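Local structure of chorismate mutase and shikimate 5-dehydrogenase fusion protein (3FBT) at residues S6-I11 and V31-I36; V126-G131 and Y150-N155. The protein probably catalyses the reversible NADPH-linked reduction of 3-dehydroshikimate to shikimate through the dehydrogenase part described here, which in the full protein is fused to a chorismate mutase. All blocks are in the same frame, centred on the assembly; numbering follows the deposited sequence.

Contact 1. Residues S6-I11 and V31-I36; sequences SIYGLI and VGIKGI
Ser-6 and Ile-7 pair in parallel with Gly-35 and Ile-36, and Ile-36 is gripped by Ser-6 and Tyr-8, the residues flanking Ile-7. Ile-36 N donates a hydrogen bond to Ser-6 O at 3.2 Å, and Ile-36 O accepts from Tyr-8 N at 2.8 Å. A weak bond from Ser-6 N to Lys-34 O, 3.4 Å, precedes the paired residues.

With CG of Tyr-8 turned beside the backbone N (chi1 -57°), its ring runs back past Gly-35, whose CA lies 4.1 Å from Tyr-8 CE2 at the ring edge; a glycine here leaves the ring room to pass. Ile-36 O also meets that edge, in the ring plane. Ile-33 crosses the tyrosine at about a right angle and brings CG2 to 3.7 Å from Tyr-8 OH, which is hydrogen-bonded to Asn-252 OD1.

On the face of Ile-7 and Ile-36, Ile-7 CG2 and Ile-36 CD1 are 4.2 Å apart; Ile-7 packs on Asn-38 of the second subunit, and Ile-36 on its own counterpart there.

Strands 6-12 and 35-41 form a beta-alpha-beta unit with helix 19-31, which ends in a Schellman motif at Gly-32; Phe-28 of that helix and Glu-248 of helix 237-252 pack against Tyr-8.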
ATOM      1  N   SER A   6       3.705  -5.976  -3.010  1.00 34.94           N
ATOM      2  CA  SER A   6       2.506  -6.419  -2.325  1.00 36.30           C
ATOM      3  C   SER A   6       2.269  -5.593  -1.049  1.00 35.60           C
ATOM      4  O   SER A   6       3.179  -5.417  -0.298  1.00 35.66           O
ATOM      5  CB  SER A   6       2.686  -7.872  -1.935  1.00 37.59           C
ATOM      6  OG  SER A   6       2.410  -8.671  -3.060  1.00 37.96           O
ATOM      7  N   ILE A   7       1.043  -5.083  -0.855  1.00 35.09           N
ATOM      8  CA  ILE A   7       0.704  -4.270   0.299  1.00 34.99           C
ATOM      9  C   ILE A   7      -0.067  -5.127   1.349  1.00 35.49           C
ATOM     10  O   ILE A   7      -1.123  -5.660   1.063  1.00 36.23           O
ATOM     11  CB  ILE A   7      -0.180  -3.066  -0.141  1.00 34.71           C
ATOM     12  CG1 ILE A   7       0.533  -2.194  -1.201  1.00 32.99           C
ATOM     13  CG2 ILE A   7      -0.622  -2.245   1.098  1.00 33.82           C
ATOM     14  CD1 ILE A   7      -0.408  -1.339  -1.959  1.00 36.20           C
ATOM     15  N   TYR A   8       0.424  -5.227   2.572  1.00 34.77           N
ATOM     16  CA  TYR A   8      -0.279  -6.009   3.616  1.00 35.60           C
ATOM     17  C   TYR A   8      -0.401  -4.986   4.749  1.00 35.96           C
ATOM     18  O   TYR A   8       0.154  -3.874   4.631  1.00 36.20           O
ATOM     19  CB  TYR A   8       0.600  -7.146   4.114  1.00 34.19           C
ATOM     20  CG  TYR A   8       1.089  -8.113   3.059  1.00 37.87           C
ATOM     21  CD1 TYR A   8       0.438  -9.319   2.847  1.00 34.96           C
ATOM     22  CD2 TYR A   8       2.255  -7.867   2.330  1.00 38.70           C
ATOM     23  CE1 TYR A   8       0.898 -10.220   1.966  1.00 35.04           C
ATOM     24  CE2 TYR A   8       2.708  -8.771   1.416  1.00 40.12           C
ATOM     25  CZ  TYR A   8       2.007  -9.947   1.233  1.00 37.24           C
ATOM     26  OH  TYR A   8       2.443 -10.889   0.350  1.00 35.40           O
ATOM     27  N   GLY A   9      -1.133  -5.309   5.813  1.00 34.73           N
ATOM     28  CA  GLY A   9      -1.316  -4.345   6.873  1.00 35.02           C
ATOM     29  C   GLY A   9      -2.244  -4.799   7.956  1.00 35.86           C
ATOM     30  O   GLY A   9      -2.727  -5.952   7.949  1.00 37.22           O
ATOM     31  N   LEU A  10      -2.580  -3.876   8.839  1.00 36.07           N
ATOM     32  CA  LEU A  10      -3.543  -4.139   9.936  1.00 35.27           C
ATOM     33  C   LEU A  10      -4.565  -3.018   9.816  1.00 36.53           C
ATOM     34  O   LEU A  10      -4.220  -1.819   9.742  1.00 35.53           O
ATOM     35  CB  LEU A  10      -2.865  -3.987  11.314  1.00 36.42           C
ATOM     36  CG  LEU A  10      -3.751  -3.983  12.608  1.00 34.66           C
ATOM     37  CD1 LEU A  10      -4.525  -5.325  12.739  1.00 31.23           C
ATOM     38  CD2 LEU A  10      -2.893  -3.750  13.954  1.00 34.73           C
ATOM     39  N   ILE A  11      -5.827  -3.371   9.843  1.00 35.87           N
ATOM     40  CA  ILE A  11      -6.778  -2.266   9.970  1.00 39.14           C
ATOM     41  C   ILE A  11      -7.483  -2.257  11.369  1.00 38.80           C
ATOM     42  O   ILE A  11      -7.859  -3.311  11.919  1.00 35.58           O
ATOM     43  CB  ILE A  11      -7.730  -2.283   8.757  1.00 38.99           C
ATOM     44  CG1 ILE A  11      -8.814  -1.271   8.888  1.00 44.53           C
ATOM     45  CG2 ILE A  11      -8.475  -3.643   8.682  1.00 44.43           C
ATOM     46  CD1 ILE A  11      -9.294  -0.880   7.498  1.00 50.60           C
ATOM     47  N   VAL A  31      11.298 -15.229   4.108  1.00 56.13           N
ATOM     48  CA  VAL A  31      10.700 -16.108   3.120  1.00 55.34           C
ATOM     49  C   VAL A  31      10.857 -15.557   1.717  1.00 56.00           C
ATOM     50  O   VAL A  31      10.304 -16.143   0.777  1.00 58.08           O
ATOM     51  CB  VAL A  31       9.199 -16.419   3.374  1.00 55.06           C
ATOM     52  CG1 VAL A  31       8.896 -16.545   4.857  1.00 53.19           C
ATOM     53  CG2 VAL A  31       8.318 -15.398   2.711  1.00 53.87           C
ATOM     54  N   GLY A  32      11.576 -14.438   1.570  1.00 55.14           N
ATOM     55  CA  GLY A  32      11.726 -13.765   0.252  1.00 53.81           C
ATOM     56  C   GLY A  32      10.449 -13.194  -0.365  1.00 53.25           C
ATOM     57  O   GLY A  32      10.146 -13.426  -1.523  1.00 54.14           O
ATOM     58  N   ILE A  33       9.702 -12.397   0.381  1.00 51.46           N
ATOM     59  CA  ILE A  33       8.502 -11.796  -0.173  1.00 49.37           C
ATOM     60  C   ILE A  33       8.847 -10.310  -0.334  1.00 47.67           C
ATOM     61  O   ILE A  33       9.400  -9.714   0.585  1.00 44.76           O
ATOM     62  CB  ILE A  33       7.306 -11.967   0.822  1.00 50.24           C
ATOM     63  CG1 ILE A  33       6.825 -13.423   0.846  1.00 53.37           C
ATOM     64  CG2 ILE A  33       6.108 -11.047   0.457  1.00 48.34           C
ATOM     65  CD1 ILE A  33       5.290 -13.511   0.896  1.00 53.93           C
ATOM     66  N   LYS A  34       8.530  -9.700  -1.472  1.00 45.80           N
ATOM     67  CA  LYS A  34       8.692  -8.219  -1.584  1.00 44.42           C
ATOM     68  C   LYS A  34       7.366  -7.581  -1.134  1.00 43.25           C
ATOM     69  O   LYS A  34       6.380  -7.685  -1.842  1.00 43.27           O
ATOM     70  CB  LYS A  34       8.975  -7.779  -3.020  1.00 44.49           C
ATOM     71  CG  LYS A  34       9.607  -6.352  -3.083  1.00 49.82           C
ATOM     72  CD  LYS A  34       9.643  -5.780  -4.519  1.00 54.83           C
ATOM     73  CE  LYS A  34       8.583  -6.473  -5.419  1.00 56.88           C
ATOM     74  NZ  LYS A  34       8.744  -6.026  -6.848  1.00 65.02           N
ATOM     75  N   GLY A  35       7.347  -6.926   0.022  1.00 40.28           N
ATOM     76  CA  GLY A  35       6.106  -6.569   0.658  1.00 39.08           C
ATOM     77  C   GLY A  35       6.340  -5.492   1.678  1.00 38.13           C
ATOM     78  O   GLY A  35       7.494  -5.226   2.072  1.00 37.75           O
ATOM     79  N   ILE A  36       5.258  -4.816   2.042  1.00 36.40           N
ATOM     80  CA  ILE A  36       5.269  -3.909   3.194  1.00 34.57           C
ATOM     81  C   ILE A  36       4.051  -4.244   4.058  1.00 34.23           C
ATOM     82  O   ILE A  36       3.044  -4.783   3.545  1.00 32.95           O
ATOM     83  CB  ILE A  36       5.067  -2.436   2.736  1.00 36.34           C
ATOM     84  CG1 ILE A  36       3.655  -2.263   2.136  1.00 38.66           C
ATOM     85  CG2 ILE A  36       6.223  -1.984   1.750  1.00 33.17           C
ATOM     86  CD1 ILE A  36       3.291  -0.769   1.738  1.00 39.26           C
TER

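Contact 2. Residues V126-G131 and Y150-N155; sequences VVLGSG and YVVTRN. With SO4 (sulfate ion), chain E.
Ser-130, Thr-153 and Arg-154 hold a sulfate ion, probably from the crystallisation liquor, across the C-terminal ends of two neighbouring parallel strands. Both hydroxyls converge on one oxygen: Ser-130 OG and Thr-153 OG1 each donate to sulfate O4 at 2.7 Å. Ser-130 N reaches O3, while Arg-154 N donates a hydrogen bond to O1 at 2.7 Å. The arginine chain bends at chi3 (-36°) and brings its guanidinium edge-on to O2, with NH2 2.6 Å from that oxygen in the group's plane and NE also bonded to O1. Thr-153 OG1 accepts from Asn-155 N in an ST turn, just before helix 156-162, which Asn-155 N-caps.

Gly-129 and Gly-131 fit the glycine-rich turn of a Rossmann fold, in the predicted NADP site; the sulfate may therefore mark where a cofactor phosphate binds. Beneath it Val-127 N bonds to Tyr-150 O (2.7 Å, 176° at the hydrogen), Val-152 N to Val-127 O and Gly-129 N to Val-152 O.

Val-152 CG2 lies 3.6 Å from Val-126 CG1 and 3.9 Å from Leu-128 CD2, on the face where Leu-174 and Tyr-171 of helix 171-174 pack. Val-127 and Val-151 lie on the other face, against Leu-138 of helix 134-143.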
ATOM      1  N   VAL A 126      -8.291 -21.733  33.787  1.00 41.60           N
ATOM      2  CA  VAL A 126      -8.877 -20.496  34.218  1.00 42.80           C
ATOM      3  C   VAL A 126      -8.516 -19.301  33.347  1.00 40.42           C
ATOM      4  O   VAL A 126      -7.367 -18.922  33.237  1.00 42.10           O
ATOM      5  CB  VAL A 126      -8.526 -20.214  35.733  1.00 41.14           C
ATOM      6  CG1 VAL A 126      -8.987 -18.829  36.116  1.00 42.46           C
ATOM      7  CG2 VAL A 126      -9.249 -21.275  36.585  1.00 43.60           C
ATOM      8  N   VAL A 127      -9.507 -18.682  32.760  1.00 40.85           N
ATOM      9  CA  VAL A 127      -9.252 -17.493  31.929  1.00 40.01           C
ATOM     10  C   VAL A 127      -9.631 -16.184  32.604  1.00 39.48           C
ATOM     11  O   VAL A 127     -10.785 -16.005  33.072  1.00 39.17           O
ATOM     12  CB  VAL A 127     -10.032 -17.589  30.579  1.00 41.64           C
ATOM     13  CG1 VAL A 127      -9.688 -16.396  29.650  1.00 41.22           C
ATOM     14  CG2 VAL A 127      -9.804 -18.886  29.904  1.00 37.60           C
ATOM     15  N   LEU A 128      -8.690 -15.237  32.613  1.00 39.96           N
ATOM     16  CA  LEU A 128      -8.955 -13.933  33.186  1.00 39.98           C
ATOM     17  C   LEU A 128      -9.358 -12.902  32.147  1.00 40.22           C
ATOM     18  O   LEU A 128      -8.595 -12.639  31.199  1.00 40.16           O
ATOM     19  CB  LEU A 128      -7.750 -13.396  33.943  1.00 39.69           C
ATOM     20  CG  LEU A 128      -7.077 -14.435  34.849  1.00 42.56           C
ATOM     21  CD1 LEU A 128      -5.843 -13.750  35.447  1.00 39.97           C
ATOM     22  CD2 LEU A 128      -8.014 -14.945  35.861  1.00 38.04           C
ATOM     23  N   GLY A 129     -10.534 -12.305  32.343  1.00 40.67           N
ATOM     24  CA  GLY A 129     -11.168 -11.398  31.376  1.00 40.78           C
ATOM     25  C   GLY A 129     -11.983 -12.035  30.251  1.00 43.41           C
ATOM     26  O   GLY A 129     -11.787 -13.183  29.858  1.00 41.48           O
ATOM     27  N   SER A 130     -12.895 -11.251  29.693  1.00 44.70           N
ATOM     28  CA  SER A 130     -13.773 -11.715  28.623  1.00 46.53           C
ATOM     29  C   SER A 130     -13.616 -11.044  27.282  1.00 47.49           C
ATOM     30  O   SER A 130     -14.347 -11.388  26.364  1.00 50.26           O
ATOM     31  CB  SER A 130     -15.209 -11.485  29.049  1.00 46.02           C
ATOM     32  OG  SER A 130     -15.371 -10.103  29.275  1.00 45.48           O
ATOM     33  N   GLY A 131     -12.737 -10.054  27.173  1.00 48.81           N
ATOM     34  CA  GLY A 131     -12.386  -9.441  25.895  1.00 48.54           C
ATOM     35  C   GLY A 131     -10.977  -9.740  25.375  1.00 49.27           C
ATOM     36  O   GLY A 131     -10.332 -10.745  25.718  1.00 46.53           O
ATOM     37  N   TYR A 150     -12.897 -22.045  33.569  1.00 44.15           N
ATOM     38  CA  TYR A 150     -13.529 -20.955  34.206  1.00 44.29           C
ATOM     39  C   TYR A 150     -13.218 -19.685  33.425  1.00 43.21           C
ATOM     40  O   TYR A 150     -12.112 -19.519  32.987  1.00 42.28           O
ATOM     41  CB  TYR A 150     -13.032 -20.820  35.659  1.00 43.64           C
ATOM     42  CG  TYR A 150     -13.577 -21.949  36.511  1.00 46.10           C
ATOM     43  CD1 TYR A 150     -14.775 -21.800  37.219  1.00 48.04           C
ATOM     44  CD2 TYR A 150     -12.912 -23.181  36.577  1.00 47.99           C
ATOM     45  CE1 TYR A 150     -15.291 -22.862  37.998  1.00 51.26           C
ATOM     46  CE2 TYR A 150     -13.406 -24.249  37.335  1.00 50.62           C
ATOM     47  CZ  TYR A 150     -14.583 -24.087  38.050  1.00 52.53           C
ATOM     48  OH  TYR A 150     -15.060 -25.149  38.785  1.00 54.69           O
ATOM     49  N   VAL A 151     -14.191 -18.782  33.354  1.00 41.64           N
ATOM     50  CA  VAL A 151     -13.979 -17.446  32.837  1.00 41.31           C
ATOM     51  C   VAL A 151     -14.211 -16.489  33.951  1.00 40.53           C
ATOM     52  O   VAL A 151     -15.268 -16.510  34.561  1.00 40.77           O
ATOM     53  CB  VAL A 151     -14.989 -17.172  31.726  1.00 41.46           C
ATOM     54  CG1 VAL A 151     -14.886 -15.730  31.221  1.00 43.82           C
ATOM     55  CG2 VAL A 151     -14.810 -18.244  30.565  1.00 41.77           C
ATOM     56  N   VAL A 152     -13.227 -15.660  34.263  1.00 39.92           N
ATOM     57  CA  VAL A 152     -13.355 -14.809  35.414  1.00 39.38           C
ATOM     58  C   VAL A 152     -13.478 -13.354  34.977  1.00 41.15           C
ATOM     59  O   VAL A 152     -12.647 -12.871  34.247  1.00 38.40           O
ATOM     60  CB  VAL A 152     -12.129 -14.892  36.338  1.00 39.92           C
ATOM     61  CG1 VAL A 152     -12.446 -14.220  37.687  1.00 38.07           C
ATOM     62  CG2 VAL A 152     -11.636 -16.381  36.498  1.00 39.06           C
ATOM     63  N   THR A 153     -14.507 -12.664  35.472  1.00 43.26           N
ATOM     64  CA  THR A 153     -14.898 -11.352  34.966  1.00 46.34           C
ATOM     65  C   THR A 153     -15.166 -10.305  36.084  1.00 46.18           C
ATOM     66  O   THR A 153     -15.506 -10.634  37.251  1.00 46.34           O
ATOM     67  CB  THR A 153     -16.217 -11.516  34.103  1.00 47.03           C
ATOM     68  OG1 THR A 153     -16.704 -10.239  33.658  1.00 49.07           O
ATOM     69  CG2 THR A 153     -17.293 -12.128  34.930  1.00 47.60           C
ATOM     70  N   ARG A 154     -15.104  -9.047  35.708  1.00 46.32           N
ATOM     71  CA  ARG A 154     -15.527  -7.995  36.642  1.00 46.27           C
ATOM     72  C   ARG A 154     -17.026  -7.855  36.626  1.00 45.59           C
ATOM     73  O   ARG A 154     -17.607  -7.249  37.515  1.00 46.73           O
ATOM     74  CB  ARG A 154     -14.895  -6.684  36.268  1.00 45.76           C
ATOM     75  CG  ARG A 154     -13.559  -6.555  36.829  1.00 49.62           C
ATOM     76  CD  ARG A 154     -12.829  -5.499  36.095  1.00 51.77           C
ATOM     77  NE  ARG A 154     -13.187  -5.525  34.682  1.00 59.54           N
ATOM     78  CZ  ARG A 154     -12.942  -4.506  33.855  1.00 61.88           C
ATOM     79  NH1 ARG A 154     -12.356  -3.404  34.334  1.00 63.78           N
ATOM     80  NH2 ARG A 154     -13.267  -4.576  32.571  1.00 61.91           N
ATOM     81  N   ASN A 155     -17.638  -8.429  35.613  1.00 45.42           N
ATOM     82  CA  ASN A 155     -19.085  -8.378  35.430  1.00 46.28           C
ATOM     83  C   ASN A 155     -19.746  -9.702  35.160  1.00 44.67           C
ATOM     84  O   ASN A 155     -20.109 -10.004  34.021  1.00 44.15           O
ATOM     85  CB  ASN A 155     -19.412  -7.472  34.236  1.00 47.30           C
ATOM     86  CG  ASN A 155     -20.799  -6.894  34.325  1.00 49.33           C
ATOM     87  OD1 ASN A 155     -21.811  -7.618  34.498  1.00 53.60           O
ATOM     88  ND2 ASN A 155     -20.873  -5.583  34.191  1.00 53.67           N
TER
HETATM   89  S   SO4 E   2     -14.008  -8.311  32.210  1.00 50.44           S
HETATM   90  O1  SO4 E   2     -13.565  -8.421  33.628  1.00 46.81           O
HETATM   91  O2  SO4 E   2     -14.427  -6.907  32.194  1.00 54.27           O
HETATM   92  O3  SO4 E   2     -12.898  -8.455  31.250  1.00 51.84           O
HETATM   93  O4  SO4 E   2     -15.034  -9.251  31.784  1.00 41.87           O

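Overall arrangement
Both contacts pair the two strands of a beta-alpha-beta unit, in parallel, but in different sheets: the mixed one of the substrate-binding domain for contact 1, the all-parallel one of the nucleotide-binding domain for contact 2. They lie on opposite sides of the chain's centre, with centres 35 Å apart. Contact 1 is partly buried and, on one face, packs against the second subunit. Contact 2 is buried, touches no other protein chain, and has valines and a leucine packed on its two faces against helices 134-143 and 171-174. Contact 1 is chiefly backbone bonds and a tyrosine ring, whereas contact 2 adds an anion site at its strand ends, probably serving NADP.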